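Local coordinates for glucuronan lyase A (PDB 2ZZJ), which is classed as an endo-beta-1,4-glucuronan lyase, probably cleaving beta-1,4-linked glucuronic acid chains, and carries a bound calcium ion on its beta-jelly roll, at residues 25-30 against 218-223; 72-77 against 112-117; 89-94 against 198-203. One frame throughout, in Å; residues are numbered along the deposited sequence.

Interaction 1: residues 25-30 against 218-223; sequences SEVSNV and QVWYDE. With CA (calcium ion), chain B.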
loop_
_atom_site.group_PDB
_atom_site.type_symbol
_atom_site.label_atom_id
_atom_site.label_comp_id
_atom_site.label_asym_id
_atom_site.label_seq_id
_atom_site.Cartn_x
_atom_site.Cartn_y
_atom_site.Cartn_z
ATOM N N SER A 25 -13.041 2.889 -10.067
ATOM C CA SER A 25 -13.433 3.317 -11.403
ATOM C C SER A 25 -12.411 4.249 -12.021
ATOM O O SER A 25 -11.581 4.823 -11.300
ATOM C CB SER A 25 -14.798 4.010 -11.330
ATOM O OG SER A 25 -14.707 5.156 -10.516
ATOM N N GLU A 26 -12.471 4.415 -13.346
ATOM C CA GLU A 26 -11.648 5.423 -14.028
ATOM C C GLU A 26 -12.366 6.744 -14.085
ATOM O O GLU A 26 -13.580 6.782 -14.352
ATOM C CB GLU A 26 -11.331 4.987 -15.470
ATOM C CG GLU A 26 -10.727 3.668 -15.555
ATOM C CD GLU A 26 -10.437 3.251 -16.975
ATOM O OE1 GLU A 26 -11.073 3.804 -17.911
ATOM O OE2 GLU A 26 -9.595 2.359 -17.154
ATOM N N VAL A 27 -11.634 7.831 -13.815
ATOM C CA VAL A 27 -12.190 9.175 -13.860
ATOM C C VAL A 27 -11.270 10.055 -14.695
ATOM O O VAL A 27 -10.101 9.713 -14.891
ATOM C CB VAL A 27 -12.360 9.766 -12.423
ATOM C CG1 VAL A 27 -13.270 8.866 -11.578
ATOM C CG2 VAL A 27 -10.969 9.974 -11.718
ATOM N N SER A 28 -11.807 11.163 -15.209
ATOM C CA SER A 28 -11.039 12.125 -15.977
ATOM C C SER A 28 -11.036 13.532 -15.374
ATOM O O SER A 28 -10.361 14.438 -15.895
ATOM C CB SER A 28 -11.526 12.136 -17.447
ATOM O OG SER A 28 -12.955 12.185 -17.500
ATOM N N ASN A 29 -11.759 13.716 -14.269
ATOM C CA ASN A 29 -11.862 15.040 -13.620
ATOM C C ASN A 29 -10.867 15.323 -12.514
ATOM O O ASN A 29 -10.593 16.478 -12.209
ATOM C CB ASN A 29 -13.283 15.304 -13.094
ATOM C CG ASN A 29 -13.730 14.288 -12.047
ATOM O OD1 ASN A 29 -13.257 13.141 -12.018
ATOM N ND2 ASN A 29 -14.673 14.700 -11.192
ATOM N N VAL A 30 -10.340 14.266 -11.895
ATOM C CA VAL A 30 -9.366 14.402 -10.814
ATOM C C VAL A 30 -8.230 13.486 -11.243
ATOM O O VAL A 30 -8.349 12.273 -11.152
ATOM C CB VAL A 30 -9.954 13.945 -9.452
ATOM C CG1 VAL A 30 -8.896 14.042 -8.342
ATOM C CG2 VAL A 30 -11.228 14.775 -9.081
ATOM N N GLN A 218 -13.003 8.380 0.061
ATOM C CA GLN A 218 -12.534 8.414 -1.341
ATOM C C GLN A 218 -11.044 8.740 -1.452
ATOM O O GLN A 218 -10.563 9.706 -0.840
ATOM C CB GLN A 218 -13.289 9.450 -2.161
ATOM C CG GLN A 218 -14.827 9.424 -1.988
ATOM C CD GLN A 218 -15.453 10.570 -2.680
ATOM O OE1 GLN A 218 -15.790 11.583 -2.059
ATOM N NE2 GLN A 218 -15.605 10.439 -3.980
ATOM N N VAL A 219 -10.330 7.949 -2.258
ATOM C CA VAL A 219 -8.893 8.157 -2.505
ATOM C C VAL A 219 -8.669 7.909 -4.006
ATOM O O VAL A 219 -9.231 6.938 -4.553
ATOM C CB VAL A 219 -8.002 7.205 -1.676
ATOM C CG1 VAL A 219 -6.475 7.520 -1.990
ATOM C CG2 VAL A 219 -8.298 7.346 -0.161
ATOM N N TRP A 220 -7.914 8.786 -4.664
ATOM C CA TRP A 220 -7.580 8.660 -6.081
ATOM C C TRP A 220 -6.128 8.185 -6.215
ATOM O O TRP A 220 -5.312 8.449 -5.313
ATOM C CB TRP A 220 -7.728 9.997 -6.791
ATOM C CG TRP A 220 -9.145 10.465 -6.949
ATOM C CD1 TRP A 220 -9.892 10.471 -8.106
ATOM C CD2 TRP A 220 -9.994 10.966 -5.928
ATOM N NE1 TRP A 220 -11.166 10.990 -7.859
ATOM C CE2 TRP A 220 -11.241 11.294 -6.528
ATOM C CE3 TRP A 220 -9.829 11.180 -4.559
ATOM C CZ2 TRP A 220 -12.304 11.801 -5.794
ATOM C CZ3 TRP A 220 -10.901 11.725 -3.833
ATOM C CH2 TRP A 220 -12.109 12.018 -4.451
ATOM N N TYR A 221 -5.819 7.492 -7.322
ATOM C CA TYR A 221 -4.475 7.005 -7.597
ATOM C C TYR A 221 -4.121 7.259 -9.042
ATOM O O TYR A 221 -5.008 7.294 -9.915
ATOM C CB TYR A 221 -4.404 5.492 -7.376
ATOM C CG TYR A 221 -4.526 5.089 -5.937
ATOM C CD1 TYR A 221 -3.374 4.870 -5.169
ATOM C CD2 TYR A 221 -5.762 4.942 -5.340
ATOM C CE1 TYR A 221 -3.470 4.485 -3.795
ATOM C CE2 TYR A 221 -5.880 4.573 -3.966
ATOM C CZ TYR A 221 -4.734 4.336 -3.233
ATOM O OH TYR A 221 -4.897 3.926 -1.929
ATOM N N ASP A 222 -2.835 7.348 -9.310
ATOM C CA ASP A 222 -2.360 7.511 -10.683
ATOM C C ASP A 222 -0.877 7.179 -10.756
ATOM O O ASP A 222 -0.196 7.139 -9.730
ATOM C CB ASP A 222 -2.600 8.969 -11.095
ATOM C CG ASP A 222 -2.652 9.162 -12.620
ATOM O OD1 ASP A 222 -2.414 8.188 -13.390
ATOM O OD2 ASP A 222 -2.922 10.305 -13.016
ATOM N N GLU A 223 -0.375 7.004 -11.985
ATOM C CA GLU A 223 1.026 6.984 -12.252
ATOM C C GLU A 223 1.767 5.975 -11.332
ATOM O O GLU A 223 2.649 6.359 -10.560
ATOM C CB GLU A 223 1.582 8.437 -12.114
ATOM C CG GLU A 223 2.881 8.706 -12.817
ATOM C CD GLU A 223 2.786 8.671 -14.370
ATOM O OE1 GLU A 223 3.867 8.893 -14.957
ATOM O OE2 GLU A 223 1.703 8.405 -14.978
HETATM CA CA CA B . -2.974 9.384 -15.446
HETATM O O HOH W 1 -13.329 11.831 -9.462
HETATM O O HOH W 2 -0.635 9.201 -15.996
HETATM O O HOH W 3 -3.667 9.016 -17.804
#
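V30 sets its CG1 methyl over one face of the W220 indole: the carbon stands 3.7 Å from the centroid of the five-membered ring and 10° off its normal, a CH-pi contact. That branch reaches the ring because CG1 is anti to the backbone N (chi1 178°); V30 CB, over the same face, comes closest, 3.6 Å from W220 NE1. V27 meets the same indole differently, its CG2 coming in the ring plane to 3.8 Å from W220 CD1. Both valine side chains cross W220 at about a right angle, one over the face and one at the edge. Also in the ring plane lies water 1, which accepts from W220 NE1 at 2.8 Å and donates to N29 OD1 at 2.9 Å, bridging the loop and strand 216-227. R75, on neighbouring strand 66-76, adds a cation-pi contact to the indole. With a leucine in place of W220, V30 CG1 would probably lose the flat surface it rests on and water 1 the N-H that holds it.

Two residues along, D222 grips the calcium ion with both carboxylate oxygens, OD1 at 2.4 Å and OD2 at 2.6 Å from the metal. Waters 2 and 3 and the backbone oxygens of D7, K33 and S36 bring the site to seven ligand atoms. E223 is second shell: its OE2 accepts from water 2, while OE1 forms a salt bridge with K33. No direct hydrogen bond joins 25-30 to 218-223, and V30 O is buried here without a partner in the model. The chemistry is thus divided, with apolar packing and one bridging water fixing the chain at V27-V30 just ahead of the residues whose carbonyls bind the metal, while D222 supplies the anionic ligand from the same strand as W220.

Interaction 2: residues 72-77 against 112-117; sequences FAFRLS and IWIQNN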
loop_
_atom_site.group_PDB
_atom_site.type_symbol
_atom_site.label_atom_id
_atom_site.label_comp_id
_atom_site.label_asym_id
_atom_site.label_seq_id
_atom_site.Cartn_x
_atom_site.Cartn_y
_atom_site.Cartn_z
ATOM N N PHE A 72 4.013 5.733 -6.785
ATOM C CA PHE A 72 2.597 5.992 -7.133
ATOM C C PHE A 72 2.205 7.364 -6.681
ATOM O O PHE A 72 2.860 7.951 -5.779
ATOM C CB PHE A 72 1.638 4.961 -6.569
ATOM C CG PHE A 72 1.650 4.866 -5.056
ATOM C CD1 PHE A 72 0.653 5.484 -4.312
ATOM C CD2 PHE A 72 2.657 4.149 -4.398
ATOM C CE1 PHE A 72 0.644 5.392 -2.887
ATOM C CE2 PHE A 72 2.670 4.054 -2.995
ATOM C CZ PHE A 72 1.669 4.679 -2.245
ATOM N N ALA A 73 1.172 7.899 -7.333
ATOM C CA ALA A 73 0.594 9.128 -6.825
ATOM C C ALA A 73 -0.739 8.801 -6.167
ATOM O O ALA A 73 -1.459 7.915 -6.630
ATOM C CB ALA A 73 0.397 10.135 -7.956
ATOM N N PHE A 74 -1.079 9.509 -5.104
ATOM C CA PHE A 74 -2.405 9.352 -4.465
ATOM C C PHE A 74 -2.927 10.686 -3.951
ATOM O O PHE A 74 -2.158 11.626 -3.765
ATOM C CB PHE A 74 -2.385 8.305 -3.336
ATOM C CG PHE A 74 -1.821 8.831 -2.037
ATOM C CD1 PHE A 74 -2.666 9.340 -1.054
ATOM C CD2 PHE A 74 -0.425 8.876 -1.840
ATOM C CE1 PHE A 74 -2.140 9.862 0.168
ATOM C CE2 PHE A 74 0.125 9.411 -0.620
ATOM C CZ PHE A 74 -0.745 9.894 0.359
ATOM N N ARG A 75 -4.236 10.738 -3.719
ATOM C CA ARG A 75 -4.908 11.957 -3.336
ATOM C C ARG A 75 -6.079 11.588 -2.444
ATOM O O ARG A 75 -6.908 10.753 -2.809
ATOM C CB ARG A 75 -5.424 12.654 -4.592
ATOM C CG ARG A 75 -6.159 13.968 -4.305
ATOM C CD ARG A 75 -6.816 14.430 -5.586
ATOM N NE ARG A 75 -7.445 15.744 -5.449
ATOM C CZ ARG A 75 -8.690 15.929 -5.024
ATOM N NH1 ARG A 75 -9.428 14.904 -4.669
ATOM N NH2 ARG A 75 -9.202 17.158 -4.963
ATOM N N LEU A 76 -6.140 12.199 -1.258
ATOM C CA LEU A 76 -7.332 12.058 -0.434
ATOM C C LEU A 76 -8.367 13.072 -0.889
ATOM O O LEU A 76 -8.013 14.155 -1.377
ATOM C CB LEU A 76 -7.021 12.346 1.020
ATOM C CG LEU A 76 -5.844 11.591 1.652
ATOM C CD1 LEU A 76 -5.599 12.026 3.106
ATOM C CD2 LEU A 76 -6.080 10.079 1.574
ATOM N N SER A 77 -9.641 12.765 -0.675
ATOM C CA SER A 77 -10.701 13.763 -0.933
ATOM C C SER A 77 -10.384 15.090 -0.222
ATOM O O SER A 77 -9.796 15.131 0.847
ATOM C CB SER A 77 -12.065 13.268 -0.461
ATOM O OG SER A 77 -12.031 13.151 0.951
ATOM N N ILE A 112 1.334 0.658 3.637
ATOM C CA ILE A 112 1.393 2.105 3.705
ATOM C C ILE A 112 0.009 2.597 4.059
ATOM O O ILE A 112 -0.971 2.205 3.426
ATOM C CB ILE A 112 1.871 2.731 2.345
ATOM C CG1 ILE A 112 3.193 2.061 1.893
ATOM C CG2 ILE A 112 1.947 4.298 2.487
ATOM C CD1 ILE A 112 3.830 2.597 0.622
ATOM N N TRP A 113 -0.093 3.460 5.073
ATOM C CA TRP A 113 -1.408 3.904 5.515
ATOM C C TRP A 113 -1.411 5.320 6.053
ATOM O O TRP A 113 -0.350 5.889 6.254
ATOM C CB TRP A 113 -2.035 2.923 6.519
ATOM C CG TRP A 113 -1.393 2.797 7.918
ATOM C CD1 TRP A 113 -1.876 3.342 9.094
ATOM C CD2 TRP A 113 -0.263 1.990 8.295
ATOM N NE1 TRP A 113 -1.088 2.960 10.156
ATOM C CE2 TRP A 113 -0.096 2.135 9.702
ATOM C CE3 TRP A 113 0.634 1.161 7.582
ATOM C CZ2 TRP A 113 0.920 1.476 10.410
ATOM C CZ3 TRP A 113 1.668 0.520 8.285
ATOM C CH2 TRP A 113 1.791 0.693 9.701
ATOM N N ILE A 114 -2.621 5.866 6.189
ATOM C CA ILE A 114 -2.879 7.167 6.862
ATOM C C ILE A 114 -3.387 6.892 8.270
ATOM O O ILE A 114 -4.305 6.103 8.442
ATOM C CB ILE A 114 -3.988 8.003 6.099
ATOM C CG1 ILE A 114 -3.680 8.125 4.596
ATOM C CG2 ILE A 114 -4.093 9.419 6.663
ATOM C CD1 ILE A 114 -2.385 8.837 4.288
ATOM N N GLN A 115 -2.800 7.543 9.280
ATOM C CA GLN A 115 -3.299 7.492 10.654
ATOM C C GLN A 115 -3.308 8.947 11.110
ATOM O O GLN A 115 -2.297 9.607 11.025
ATOM C CB GLN A 115 -2.335 6.638 11.504
ATOM C CG GLN A 115 -2.903 6.009 12.740
ATOM C CD GLN A 115 -1.973 4.958 13.359
ATOM O OE1 GLN A 115 -1.651 3.937 12.747
ATOM N NE2 GLN A 115 -1.575 5.191 14.610
ATOM N N ASN A 116 -4.450 9.463 11.533
ATOM C CA ASN A 116 -4.581 10.925 11.712
ATOM C C ASN A 116 -4.172 11.596 10.401
ATOM O O ASN A 116 -4.622 11.149 9.339
ATOM C CB ASN A 116 -3.729 11.394 12.907
ATOM C CG ASN A 116 -4.258 10.836 14.247
ATOM O OD1 ASN A 116 -5.404 11.098 14.604
ATOM N ND2 ASN A 116 -3.424 10.086 14.978
ATOM N N ASN A 117 -3.295 12.605 10.436
ATOM C CA ASN A 117 -2.865 13.226 9.167
ATOM C C ASN A 117 -1.454 12.813 8.760
ATOM O O ASN A 117 -0.745 13.542 8.069
ATOM C CB ASN A 117 -2.993 14.758 9.209
ATOM C CG ASN A 117 -2.020 15.393 10.161
ATOM O OD1 ASN A 117 -1.447 14.727 11.022
ATOM N ND2 ASN A 117 -1.822 16.705 10.012
#
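I112 opens the contact with its CD1 methyl, which lies near the plane of the F72 ring and meets its edge at CE2, 4.1 Å away. The two side chains come from opposite directions; in F72, CG sits between the backbone N and the carbonyl carbon (chi1 60°), and the ring extends from there to the methyl. W113 faces the other way, outward from this seam, where its NE1 donates to Q115 OE1 at 2.8 Å in a nearly straight bond (171°), the acceptor lying in the indole plane; Y120 meets the same indole. I114 next turns back inward and serves two partners with different atoms: its CD1 lies 4.3 Å from F74 CE1, and its CG1 lies 4.3 Å from L76 CD2. The strand segments 72-76 and 112-115 run in nearly the same direction, 22° apart, with axes 11.1 Å from each other at closest approach. They belong to the two facing sheets of the jelly roll, and I89 packs against both F74 and I112 in the core between them. No hydrogen bond crosses here. Between these two segments only dispersion and the exclusion of water act, and every touching residue is buried and apolar.

Interaction 3: residues 89-94 against 198-203; sequences IAQFIA and GLYANS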
loop_
_atom_site.group_PDB
_atom_site.type_symbol
_atom_site.label_atom_id
_atom_site.label_comp_id
_atom_site.label_asym_id
_atom_site.label_seq_id
_atom_site.Cartn_x
_atom_site.Cartn_y
_atom_site.Cartn_z
ATOM N N ILE A 89 -3.509 2.585 2.267
ATOM C CA ILE A 89 -3.519 3.057 0.882
ATOM C C ILE A 89 -2.699 2.192 -0.115
ATOM O O ILE A 89 -2.889 2.338 -1.332
ATOM C CB ILE A 89 -3.130 4.550 0.733
ATOM C CG1 ILE A 89 -1.691 4.823 1.238
ATOM C CG2 ILE A 89 -4.159 5.481 1.481
ATOM C CD1 ILE A 89 -1.205 6.283 0.917
ATOM N N ALA A 90 -1.791 1.345 0.393
ATOM C CA ALA A 90 -1.008 0.408 -0.459
ATOM C C ALA A 90 -0.483 -0.728 0.400
ATOM O O ALA A 90 -0.283 -0.560 1.630
ATOM C CB ALA A 90 0.174 1.131 -1.122
ATOM N N GLN A 91 -0.243 -1.887 -0.211
ATOM C CA GLN A 91 0.336 -2.978 0.586
ATOM C C GLN A 91 0.960 -4.019 -0.283
ATOM O O GLN A 91 0.505 -4.214 -1.433
ATOM C CB GLN A 91 -0.724 -3.638 1.470
ATOM C CG GLN A 91 -1.959 -4.173 0.767
ATOM C CD GLN A 91 -2.796 -5.098 1.677
ATOM O OE1 GLN A 91 -2.271 -5.683 2.623
ATOM N NE2 GLN A 91 -4.087 -5.210 1.394
ATOM N N PHE A 92 1.976 -4.671 0.276
ATOM C CA PHE A 92 2.534 -5.905 -0.291
ATOM C C PHE A 92 1.976 -7.060 0.487
ATOM O O PHE A 92 1.928 -7.020 1.745
ATOM C CB PHE A 92 4.041 -5.892 -0.175
ATOM C CG PHE A 92 4.699 -4.857 -1.054
ATOM C CD1 PHE A 92 5.051 -5.189 -2.378
ATOM C CD2 PHE A 92 4.964 -3.580 -0.581
ATOM C CE1 PHE A 92 5.684 -4.255 -3.202
ATOM C CE2 PHE A 92 5.582 -2.631 -1.418
ATOM C CZ PHE A 92 5.929 -2.986 -2.733
ATOM N N ILE A 93 1.562 -8.091 -0.240
ATOM C CA ILE A 93 0.883 -9.217 0.387
ATOM C C ILE A 93 1.046 -10.502 -0.428
ATOM O O ILE A 93 0.874 -10.515 -1.671
ATOM C CB ILE A 93 -0.616 -8.864 0.677
ATOM C CG1 ILE A 93 -1.344 -9.998 1.441
ATOM C CG2 ILE A 93 -1.360 -8.443 -0.623
ATOM C CD1 ILE A 93 -2.763 -9.629 1.784
ATOM N N ALA A 94 1.368 -11.588 0.288
ATOM C CA ALA A 94 1.518 -12.913 -0.321
ATOM C C ALA A 94 0.547 -13.899 0.310
ATOM O O ALA A 94 0.291 -13.837 1.512
ATOM C CB ALA A 94 2.904 -13.424 -0.115
ATOM N N GLY A 198 -4.619 0.927 -3.232
ATOM C CA GLY A 198 -6.042 1.145 -3.075
ATOM C C GLY A 198 -6.466 1.374 -1.642
ATOM O O GLY A 198 -5.686 1.155 -0.704
ATOM N N LEU A 199 -7.717 1.801 -1.503
ATOM C CA LEU A 199 -8.256 2.160 -0.183
ATOM C C LEU A 199 -8.696 0.879 0.504
ATOM O O LEU A 199 -9.622 0.187 0.025
ATOM C CB LEU A 199 -9.442 3.116 -0.355
ATOM C CG LEU A 199 -10.195 3.460 0.955
ATOM C CD1 LEU A 199 -9.251 4.095 2.037
ATOM C CD2 LEU A 199 -11.309 4.393 0.599
ATOM N N TYR A 200 -8.047 0.580 1.618
ATOM C CA TYR A 200 -8.377 -0.575 2.449
ATOM C C TYR A 200 -8.675 -0.096 3.859
ATOM O O TYR A 200 -7.774 0.278 4.622
ATOM C CB TYR A 200 -7.243 -1.611 2.384
ATOM C CG TYR A 200 -7.312 -2.727 3.419
ATOM C CD1 TYR A 200 -8.542 -3.262 3.808
ATOM C CD2 TYR A 200 -6.151 -3.300 3.935
ATOM C CE1 TYR A 200 -8.613 -4.311 4.737
ATOM C CE2 TYR A 200 -6.205 -4.340 4.887
ATOM C CZ TYR A 200 -7.447 -4.844 5.255
ATOM O OH TYR A 200 -7.539 -5.861 6.177
ATOM N N ALA A 201 -9.953 -0.029 4.184
ATOM C CA ALA A 201 -10.356 0.604 5.435
ATOM C C ALA A 201 -10.275 -0.441 6.512
ATOM O O ALA A 201 -11.292 -1.002 6.927
ATOM C CB ALA A 201 -11.764 1.199 5.296
ATOM N N ASN A 202 -9.054 -0.750 6.931
ATOM C CA ASN A 202 -8.832 -1.925 7.776
ATOM C C ASN A 202 -9.304 -1.780 9.242
ATOM O O ASN A 202 -9.788 -2.738 9.871
ATOM C CB ASN A 202 -7.382 -2.433 7.688
ATOM C CG ASN A 202 -6.333 -1.370 7.978
ATOM O OD1 ASN A 202 -6.557 -0.181 7.829
ATOM N ND2 ASN A 202 -5.142 -1.820 8.320
ATOM N N SER A 203 -9.174 -0.576 9.783
ATOM C CA SER A 203 -9.588 -0.335 11.167
ATOM C C SER A 203 -11.091 -0.479 11.372
ATOM O O SER A 203 -11.528 -0.791 12.504
ATOM C CB SER A 203 -9.121 1.037 11.647
ATOM O OG SER A 203 -7.729 1.025 11.912
#
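I89 O is gripped by two donors: G198 N at 2.9 Å, with an almost linear N-H...O angle of 172°, and the hydroxyl of Y221 from the facing sheet. The amide of G198 approaches from well above the I89 carbonyl plane, 48° out of it, away from the usual lone-pair direction. G198 O lies 3.3 Å from I89 CA in a CA-H...O contact. The backbone of G198 adopts angles at which a side chain would jam against the preceding carbonyl, which explains the glycine where the chain turns its corner. I89 and A90 together face I112 as a classic beta bulge. Q91 CG lies between the backbone N and the carbonyl carbon (chi1 56°), and the extended chain beyond it carries NE2 to 3.8 Å from Y200 CD2, amide and ring planes nearly parallel; NE2 also hydrogen-bonds to E55 OE2. The Y200 ring carries N202 CB over one face and stacks with H53. Strand 86-95 is flanked in its sheet by strands 106-115 and 192-197. Beyond the corner at G198, the short strand 199-200 pairs with strand 53-63 and leads to helix 202-207, whose S203 OG and N202 OD1 hydrogen-bond back to S86 at the start of strand 86-95.

From the N terminus, 25-30 comes first and waits for 218-223, so interaction 1 closes the longest loop and the other two nest inside it. Residues 72-77 and 89-94 follow; 112-117 then closes interaction 2, and 198-203 closes interaction 3, so these two cross along the chain. Interactions 1 and 2 share a sheet, where strands 216-227 and 66-76 are neighbours joined by backbone bonds. Interactions 2 and 3 meet in the other, through adjacent strands 86-95 and 106-115. Y221 carries the link from strand 216-227 across the core to interaction 3. Together they run from the calcium-binding edge through the sandwich to helix 202-207.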